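Local coordinates for RV1873 (PDB 2JEK), which is of unknown function, a conserved mycobacterial protein of the DUF1810 family whose helices wind into a right-handed superhelix, at residues A[12-16]-A[56-60]; A[40-44]-A[78-82]; A[106-111]-A[134-139]. One frame throughout, in Å; residues are numbered along the deposited sequence.

Interaction 1: A[12-16]-A[56-60]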
loop_
_atom_site.group_PDB
_atom_site.type_symbol
_atom_site.label_atom_id
_atom_site.label_comp_id
_atom_site.label_asym_id
_atom_site.label_seq_id
_atom_site.Cartn_x
_atom_site.Cartn_y
_atom_site.Cartn_z
ATOM N N ARG A 12 5.509 14.140 2.346
ATOM C CA ARG A 12 5.750 13.359 3.552
ATOM C C ARG A 12 6.124 11.914 3.198
ATOM O O ARG A 12 6.979 11.313 3.853
ATOM C CB ARG A 12 4.556 13.425 4.520
ATOM C CG ARG A 12 3.327 12.551 4.210
ATOM C CD ARG A 12 2.205 12.953 5.163
ATOM N NE ARG A 12 0.986 12.146 5.063
ATOM C CZ ARG A 12 0.068 12.279 4.102
ATOM N NH1 ARG A 12 0.248 13.142 3.117
ATOM N NH2 ARG A 12 -1.024 11.516 4.101
ATOM N N PHE A 13 5.514 11.380 2.142
ATOM C CA PHE A 13 5.825 10.016 1.724
ATOM C C PHE A 13 7.185 9.953 1.037
ATOM O O PHE A 13 7.963 9.035 1.277
ATOM C CB PHE A 13 4.745 9.450 0.804
ATOM C CG PHE A 13 3.403 9.279 1.462
ATOM C CD1 PHE A 13 3.165 8.209 2.319
ATOM C CD2 PHE A 13 2.368 10.163 1.182
ATOM C CE1 PHE A 13 1.923 8.055 2.911
ATOM C CE2 PHE A 13 1.115 10.019 1.761
ATOM C CZ PHE A 13 0.894 8.947 2.617
ATOM N N VAL A 14 7.479 10.946 0.199
ATOM C CA VAL A 14 8.762 10.972 -0.494
ATOM C C VAL A 14 9.914 10.978 0.514
ATOM O O VAL A 14 10.855 10.216 0.372
ATOM C CB VAL A 14 8.878 12.192 -1.450
ATOM C CG1 VAL A 14 10.283 12.293 -2.045
ATOM C CG2 VAL A 14 7.826 12.116 -2.558
ATOM N N TYR A 15 9.814 11.822 1.537
ATOM C CA TYR A 15 10.894 11.950 2.500
ATOM C C TYR A 15 10.991 10.769 3.458
ATOM O O TYR A 15 12.082 10.433 3.892
ATOM C CB TYR A 15 10.789 13.274 3.277
ATOM C CG TYR A 15 10.738 14.524 2.412
ATOM C CD1 TYR A 15 11.524 14.641 1.279
ATOM C CD2 TYR A 15 9.911 15.584 2.754
ATOM C CE1 TYR A 15 11.476 15.787 0.481
ATOM C CE2 TYR A 15 9.869 16.742 1.982
ATOM C CZ TYR A 15 10.656 16.831 0.855
ATOM O OH TYR A 15 10.620 17.957 0.073
ATOM N N ALA A 16 9.855 10.162 3.806
ATOM C CA ALA A 16 9.864 8.942 4.631
ATOM C C ALA A 16 10.496 7.785 3.865
ATOM O O ALA A 16 11.240 6.981 4.426
ATOM C CB ALA A 16 8.446 8.571 5.072
ATOM N N ARG A 56 -0.350 9.751 10.728
ATOM C CA ARG A 56 0.485 10.650 9.916
ATOM C C ARG A 56 0.530 10.220 8.454
ATOM O O ARG A 56 0.345 11.037 7.543
ATOM C CB ARG A 56 1.895 10.648 10.510
ATOM C CG ARG A 56 2.890 11.610 9.931
ATOM C CD ARG A 56 4.130 11.631 10.825
ATOM N NE ARG A 56 3.769 11.817 12.234
ATOM C CZ ARG A 56 4.176 11.049 13.243
ATOM N NH1 ARG A 56 5.003 10.031 13.052
ATOM N NH2 ARG A 56 3.761 11.314 14.468
ATOM N N TYR A 57 0.776 8.934 8.237
ATOM C CA TYR A 57 0.959 8.386 6.889
ATOM C C TYR A 57 -0.322 7.827 6.294
ATOM O O TYR A 57 -0.315 7.272 5.192
ATOM C CB TYR A 57 2.115 7.371 6.864
ATOM C CG TYR A 57 3.430 8.068 7.144
ATOM C CD1 TYR A 57 3.951 8.988 6.227
ATOM C CD2 TYR A 57 4.135 7.830 8.328
ATOM C CE1 TYR A 57 5.151 9.666 6.478
ATOM C CE2 TYR A 57 5.340 8.493 8.586
ATOM C CZ TYR A 57 5.836 9.405 7.651
ATOM O OH TYR A 57 7.018 10.066 7.893
ATOM N N GLY A 58 -1.423 8.005 7.025
ATOM C CA GLY A 58 -2.738 7.623 6.535
ATOM C C GLY A 58 -3.148 8.511 5.368
ATOM O O GLY A 58 -2.825 9.711 5.327
ATOM N N ILE A 59 -3.841 7.911 4.401
ATOM C CA ILE A 59 -4.376 8.636 3.243
ATOM C C ILE A 59 -5.711 9.238 3.652
ATOM O O ILE A 59 -6.556 8.532 4.203
ATOM C CB ILE A 59 -4.539 7.671 2.043
ATOM C CG1 ILE A 59 -3.171 7.124 1.615
ATOM C CG2 ILE A 59 -5.281 8.335 0.858
ATOM C CD1 ILE A 59 -2.299 8.102 0.827
ATOM N N SER A 60 -5.897 10.532 3.390
ATOM C CA SER A 60 -7.063 11.244 3.927
ATOM C C SER A 60 -8.375 10.895 3.219
ATOM O O SER A 60 -9.449 10.948 3.821
ATOM C CB SER A 60 -6.848 12.760 3.870
ATOM O OG SER A 60 -6.719 13.211 2.537
HETATM O O HOH W 1 7.620 12.218 6.426
#

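Interaction 2: A[40-44]-A[78-82]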
loop_
_atom_site.group_PDB
_atom_site.type_symbol
_atom_site.label_atom_id
_atom_site.label_comp_id
_atom_site.label_asym_id
_atom_site.label_seq_id
_atom_site.Cartn_x
_atom_site.Cartn_y
_atom_site.Cartn_z
ATOM N N PHE A 40 4.231 3.956 4.949
ATOM C CA PHE A 40 4.536 4.937 3.911
ATOM C C PHE A 40 5.034 4.310 2.600
ATOM O O PHE A 40 5.433 5.022 1.687
ATOM C CB PHE A 40 5.475 6.036 4.444
ATOM C CG PHE A 40 6.719 5.524 5.109
ATOM C CD1 PHE A 40 7.794 5.056 4.353
ATOM C CD2 PHE A 40 6.822 5.513 6.501
ATOM C CE1 PHE A 40 8.949 4.592 4.964
ATOM C CE2 PHE A 40 7.987 5.064 7.125
ATOM C CZ PHE A 40 9.045 4.594 6.347
ATOM N N VAL A 41 4.983 2.973 2.527
ATOM C CA VAL A 41 5.276 2.216 1.293
ATOM C C VAL A 41 3.976 1.644 0.687
ATOM O O VAL A 41 3.788 1.698 -0.532
ATOM C CB VAL A 41 6.307 1.083 1.559
ATOM C CG1 VAL A 41 6.457 0.144 0.345
ATOM C CG2 VAL A 41 7.657 1.686 1.919
ATOM N N PHE A 42 3.098 1.101 1.542
ATOM C CA PHE A 42 1.797 0.615 1.110
ATOM C C PHE A 42 0.752 1.369 1.921
ATOM O O PHE A 42 0.203 0.844 2.895
ATOM C CB PHE A 42 1.683 -0.901 1.346
ATOM C CG PHE A 42 2.474 -1.727 0.374
ATOM C CD1 PHE A 42 2.084 -1.823 -0.963
ATOM C CD2 PHE A 42 3.596 -2.425 0.797
ATOM C CE1 PHE A 42 2.799 -2.609 -1.860
ATOM C CE2 PHE A 42 4.314 -3.225 -0.108
ATOM C CZ PHE A 42 3.919 -3.312 -1.427
ATOM N N PRO A 43 0.482 2.623 1.530
ATOM C CA PRO A 43 -0.372 3.439 2.380
ATOM C C PRO A 43 -1.812 2.964 2.435
ATOM O O PRO A 43 -2.330 2.385 1.471
ATOM C CB PRO A 43 -0.292 4.827 1.727
ATOM C CG PRO A 43 0.990 4.780 0.908
ATOM C CD PRO A 43 0.977 3.385 0.370
ATOM N N GLN A 44 -2.452 3.220 3.572
ATOM C CA GLN A 44 -3.848 2.858 3.776
ATOM C C GLN A 44 -4.619 4.084 4.268
ATOM O O GLN A 44 -4.026 5.087 4.670
ATOM C CB GLN A 44 -3.961 1.720 4.794
ATOM C CG GLN A 44 -3.552 2.120 6.214
ATOM C CD GLN A 44 -3.653 0.989 7.200
ATOM O OE1 GLN A 44 -3.882 1.205 8.388
ATOM N NE2 GLN A 44 -3.476 -0.226 6.718
ATOM N N LEU A 78 4.757 2.657 -6.058
ATOM C CA LEU A 78 3.701 1.782 -5.552
ATOM C C LEU A 78 3.430 0.625 -6.508
ATOM O O LEU A 78 3.227 -0.514 -6.080
ATOM C CB LEU A 78 2.429 2.581 -5.252
ATOM C CG LEU A 78 1.263 1.767 -4.686
ATOM C CD1 LEU A 78 1.629 1.125 -3.348
ATOM C CD2 LEU A 78 0.024 2.613 -4.509
ATOM N N HIS A 79 3.453 0.909 -7.809
ATOM C CA HIS A 79 3.298 -0.163 -8.782
ATOM C C HIS A 79 4.510 -1.096 -8.753
ATOM O O HIS A 79 4.371 -2.323 -8.872
ATOM C CB HIS A 79 3.099 0.395 -10.187
ATOM C CG HIS A 79 1.768 1.046 -10.395
ATOM N ND1 HIS A 79 0.606 0.322 -10.546
ATOM C CD2 HIS A 79 1.420 2.346 -10.525
ATOM C CE1 HIS A 79 -0.404 1.149 -10.747
ATOM N NE2 HIS A 79 0.063 2.384 -10.737
ATOM N N GLU A 80 5.707 -0.523 -8.595
ATOM C CA GLU A 80 6.906 -1.353 -8.468
ATOM C C GLU A 80 6.787 -2.315 -7.293
ATOM O O GLU A 80 7.038 -3.515 -7.426
ATOM C CB GLU A 80 8.162 -0.487 -8.313
ATOM C CG GLU A 80 9.381 -1.252 -7.787
ATOM C CD GLU A 80 10.658 -0.438 -7.839
ATOM O OE1 GLU A 80 10.620 0.761 -7.477
ATOM O OE2 GLU A 80 11.702 -1.009 -8.222
ATOM N N CYS A 81 6.371 -1.790 -6.143
ATOM C CA CYS A 81 6.322 -2.591 -4.925
ATOM C C CYS A 81 5.234 -3.635 -5.018
ATOM O O CYS A 81 5.422 -4.760 -4.589
ATOM C CB CYS A 81 6.116 -1.682 -3.717
ATOM S SG CYS A 81 7.572 -0.689 -3.309
ATOM N N THR A 82 4.090 -3.261 -5.577
ATOM C CA THR A 82 2.997 -4.213 -5.796
ATOM C C THR A 82 3.444 -5.335 -6.738
ATOM O O THR A 82 3.204 -6.513 -6.458
ATOM C CB THR A 82 1.775 -3.474 -6.367
ATOM O OG1 THR A 82 1.369 -2.472 -5.428
ATOM C CG2 THR A 82 0.599 -4.422 -6.638
#

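Interaction 3: A[106-111]-A[134-139]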
loop_
_atom_site.group_PDB
_atom_site.type_symbol
_atom_site.label_atom_id
_atom_site.label_comp_id
_atom_site.label_asym_id
_atom_site.label_seq_id
_atom_site.Cartn_x
_atom_site.Cartn_y
_atom_site.Cartn_z
ATOM N N CYS A 106 -3.577 -5.572 2.478
ATOM C CA CYS A 106 -4.931 -5.702 1.957
ATOM C C CYS A 106 -5.637 -4.341 1.906
ATOM O O CYS A 106 -6.271 -3.991 0.905
ATOM C CB CYS A 106 -5.719 -6.700 2.799
ATOM S SG CYS A 106 -7.350 -7.015 2.139
ATOM N N SER A 107 -5.543 -3.573 2.988
ATOM C CA SER A 107 -6.163 -2.255 3.042
ATOM C C SER A 107 -5.602 -1.317 1.980
ATOM O O SER A 107 -6.348 -0.560 1.356
ATOM C CB SER A 107 -5.972 -1.628 4.421
ATOM O OG SER A 107 -6.557 -2.462 5.420
ATOM N N SER A 108 -4.281 -1.361 1.787
ATOM C CA SER A 108 -3.636 -0.525 0.779
ATOM C C SER A 108 -4.112 -0.895 -0.628
ATOM O O SER A 108 -4.498 -0.033 -1.420
ATOM C CB SER A 108 -2.114 -0.648 0.887
ATOM O OG SER A 108 -1.467 0.227 -0.029
ATOM N N MET A 109 -4.096 -2.177 -0.956
ATOM C CA MET A 109 -4.528 -2.609 -2.289
ATOM C C MET A 109 -6.006 -2.290 -2.531
ATOM O O MET A 109 -6.388 -1.900 -3.634
ATOM C CB MET A 109 -4.262 -4.106 -2.488
ATOM C CG MET A 109 -2.779 -4.515 -2.432
ATOM S SD MET A 109 -1.769 -3.722 -3.711
ATOM C CE MET A 109 -1.137 -2.262 -2.871
ATOM N N THR A 110 -6.826 -2.442 -1.498
ATOM C CA THR A 110 -8.265 -2.166 -1.602
ATOM C C THR A 110 -8.468 -0.688 -1.935
ATOM O O THR A 110 -9.229 -0.347 -2.843
ATOM C CB THR A 110 -8.992 -2.536 -0.301
ATOM O OG1 THR A 110 -8.849 -3.944 -0.081
ATOM C CG2 THR A 110 -10.476 -2.191 -0.377
ATOM N N LEU A 111 -7.770 0.181 -1.210
ATOM C CA LEU A 111 -7.849 1.621 -1.450
ATOM C C LEU A 111 -7.426 1.989 -2.870
ATOM O O LEU A 111 -8.169 2.666 -3.595
ATOM C CB LEU A 111 -6.964 2.355 -0.440
ATOM C CG LEU A 111 -6.743 3.855 -0.687
ATOM C CD1 LEU A 111 -8.055 4.624 -0.665
ATOM C CD2 LEU A 111 -5.761 4.426 0.329
ATOM N N GLU A 134 -11.422 -8.133 -0.219
ATOM C CA GLU A 134 -11.067 -6.734 -0.015
ATOM C C GLU A 134 -11.134 -6.395 1.460
ATOM O O GLU A 134 -11.781 -7.094 2.239
ATOM C CB GLU A 134 -12.049 -5.833 -0.752
ATOM C CG GLU A 134 -11.825 -5.716 -2.249
ATOM C CD GLU A 134 -12.769 -4.717 -2.886
ATOM O OE1 GLU A 134 -13.971 -5.030 -3.010
ATOM O OE2 GLU A 134 -12.313 -3.614 -3.257
ATOM N N ASP A 135 -10.486 -5.302 1.842
ATOM C CA ASP A 135 -10.543 -4.849 3.211
ATOM C C ASP A 135 -11.902 -4.230 3.478
ATOM O O ASP A 135 -12.242 -3.188 2.926
ATOM C CB ASP A 135 -9.438 -3.836 3.478
ATOM C CG ASP A 135 -9.342 -3.464 4.921
ATOM O OD1 ASP A 135 -9.049 -4.363 5.741
ATOM O OD2 ASP A 135 -9.551 -2.283 5.254
ATOM N N ARG A 136 -12.659 -4.899 4.339
ATOM C CA ARG A 136 -14.017 -4.518 4.687
ATOM C C ARG A 136 -14.137 -3.066 5.156
ATOM O O ARG A 136 -14.999 -2.324 4.697
ATOM C CB ARG A 136 -14.510 -5.461 5.784
ATOM C CG ARG A 136 -15.914 -5.168 6.265
ATOM C CD ARG A 136 -16.376 -6.195 7.294
ATOM N NE ARG A 136 -16.178 -7.577 6.847
ATOM C CZ ARG A 136 -16.829 -8.168 5.844
ATOM N NH1 ARG A 136 -17.743 -7.513 5.132
ATOM N NH2 ARG A 136 -16.553 -9.428 5.544
ATOM N N ARG A 137 -13.248 -2.683 6.061
ATOM C CA ARG A 137 -13.292 -1.355 6.660
ATOM C C ARG A 137 -12.964 -0.269 5.631
ATOM O O ARG A 137 -13.551 0.810 5.660
ATOM C CB ARG A 137 -12.356 -1.289 7.868
ATOM C CG ARG A 137 -12.818 -2.169 9.049
ATOM C CD ARG A 137 -11.728 -2.301 10.099
ATOM N NE ARG A 137 -11.618 -1.105 10.931
ATOM C CZ ARG A 137 -10.474 -0.615 11.408
ATOM N NH1 ARG A 137 -9.313 -1.203 11.129
ATOM N NH2 ARG A 137 -10.492 0.481 12.152
ATOM N N THR A 138 -12.051 -0.561 4.707
ATOM C CA THR A 138 -11.720 0.394 3.643
ATOM C C THR A 138 -12.906 0.622 2.701
ATOM O O THR A 138 -13.227 1.757 2.336
ATOM C CB THR A 138 -10.487 -0.078 2.841
ATOM O OG1 THR A 138 -9.336 -0.080 3.699
ATOM C CG2 THR A 138 -10.205 0.859 1.672
ATOM N N VAL A 139 -13.540 -0.463 2.273
ATOM C CA VAL A 139 -14.700 -0.345 1.379
ATOM C C VAL A 139 -15.797 0.495 2.039
ATOM O O VAL A 139 -16.405 1.353 1.387
ATOM C CB VAL A 139 -15.242 -1.737 0.928
ATOM C CG1 VAL A 139 -16.512 -1.589 0.076
ATOM C CG2 VAL A 139 -14.178 -2.513 0.159
HETATM O O HOH W 2 -7.124 1.599 3.071
#

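Interaction 1: A[12-16]-A[56-60]
Arg12 reaches from helix 11-17 to the loop that follows helix 52-56 and grips two carbonyls there. Its CG stands between the backbone N and the carbonyl carbon (chi1 78°), and from CG to NE the chain runs extended, so the guanidinium is carried past the Tyr57 ring to the backbone behind it. NE donates to Arg56 O at 2.8 Å, a moderately bent bond, while NH2 donates to Gly58 O, also at 2.8 Å and more bent; this second oxygen sits in the guanidinium plane, although the nitrogen approaches from above the plane of the Gly58 carbonyl. NH2 also forms a salt bridge with Glu64 and NH1 bonds to Asp9 O, which fixes the rotation of the group. CE2 of Phe13 lies over the centre of one guanidinium face.

In this all-helical superhelix the contact ties the first helix to the connection leading into helix 62-70. Phe13 and Tyr57 meet obliquely, planes 51° apart, with Phe13 CE1 and Tyr57 CD1 4.0 Å from each other. The edge of the Phe13 ring also faces Tyr57 O, and its CZ touches Ile59 CD1 at 3.8 Å. Farther out, Ala16 CB packs against Tyr57 CE1 at 3.7 Å, and a water joins Tyr57 OH to Arg12 O, to which it donates at 2.8 Å. Tyr68 of helix 62-70 is a further, edge-to-face partner of the Phe13 ring.

Interaction 2: A[40-44]-A[78-82]
Cys81 turns its sulfur past the Phe42 ring rather than onto it: SG lies 5.5 Å from the ring centroid and 33° off the normal, an oblique sulfur-aromatic contact in which the methylene comes closer than the sulfur. Cys81 CB meets Phe42 CZ at 3.6 Å, while SG continues to Val41 CG1, 3.9 Å away. The Val41 methyl gets there because CG1 is anti to the backbone N (chi1 171°), which extends it toward the cysteine.

Phe42 is the long arm of the contact. It springs from the chain just after helix 38-41 and drives its ring against the side of helix 74-87, near the centre of the molecule, so that a short helix and its exit are keyed to one of the longer helices of the superhelix. Leu78 meets the ring near its base: CD1 is 3.8 Å from Phe42 CD1 and also rests 3.6 Å from Val41 O, with Pro43 CD more distant beside it. At the ring edge, in its plane, stands Thr82 OG1, 3.8 Å from Phe42 CE1.

That hydroxyl is turned back to its own helix. With OG1 anti to the carbonyl carbon (chi1 -60°), it donates to Leu78 O at 2.8 Å, and the same oxygen takes the Thr82 N-H from the opposite face of its plane. The buried hydroxyl is thereby satisfied within helix 74-87 while its oxygen borders the phenyl edge. Elsewhere round Phe42, Leu105 and Ser108 of helix 101-115 pack against the side chain, and Phe122 of helix 120-129 touches both Leu78 and Thr82.

Interaction 3: A[106-111]-A[134-139]
Thr110 and Asp135 hold the tight part of this contact. The backbone N of Asp135 points its hydrogen almost straight at Thr110 OG1, 2.9 Å away with an angle of 175° at the hydrogen. Thr110 OG1 in turn donates to Cys106 O at 2.8 Å, from above the carbonyl plane, while Thr110 N reaches the same oxygen from the opposite face. Both roles of the hydroxyl follow from one torsion: OG1 lies beside the backbone N (chi1 -63°), turned back along helix 101-115, and CG2 is left pointing onward to meet Thr138 CG2 at 3.7 Å. Cys106 SG lies beside the same amide, 3.6 Å from Asp135 N.

Asp135 is the N-cap of helix 136-143, so the last helix of the fold is seated on helix 101-115 by its very start. Asp135 OD2 takes the capping bond from Thr138 N, coming from above the carboxylate plane, and a shorter one, 2.7 Å, from Thr138 OG1 on its anti side. Two donors thus pin this oxygen, and the positive end of the helix dipole would probably favour its negative charge. Ser107 OG lies 3.0 Å from Asp135 OD2 and is hydrogen-bonded to Leu103 O in its own helix.

Contact is less direct where a water bridges Ser107 O and Thr138 OG1, donating to both. Toward the partly exposed side, Glu134 merely brushes Thr110 CG2 with OE2 at 3.7 Å, while its OE1 forms a salt bridge with Arg114; Val139 CG2 touches the same methyl.

How the interactions relate
From the N terminus, helix 11-17 comes first, and interaction 1 closes a loop of 39 residues when the chain returns at 56-60. Interaction 2 starts inside that loop, at 40-44, but ends beyond it at 78-82, so the two cross rather than nest. Interaction 3 follows in series, joining helix 101-115 to the start of the last helix, 136-143. Segment 40-44 touches both of the other contacts: Gln44 O probably accepts a hydrogen bond from Ile59 N of interaction 1, and Pro43 O bonds to Ser108 OG of interaction 3. Ile59 and Leu111 also touch, bringing the outer two contacts together although their centres are about 18 Å apart.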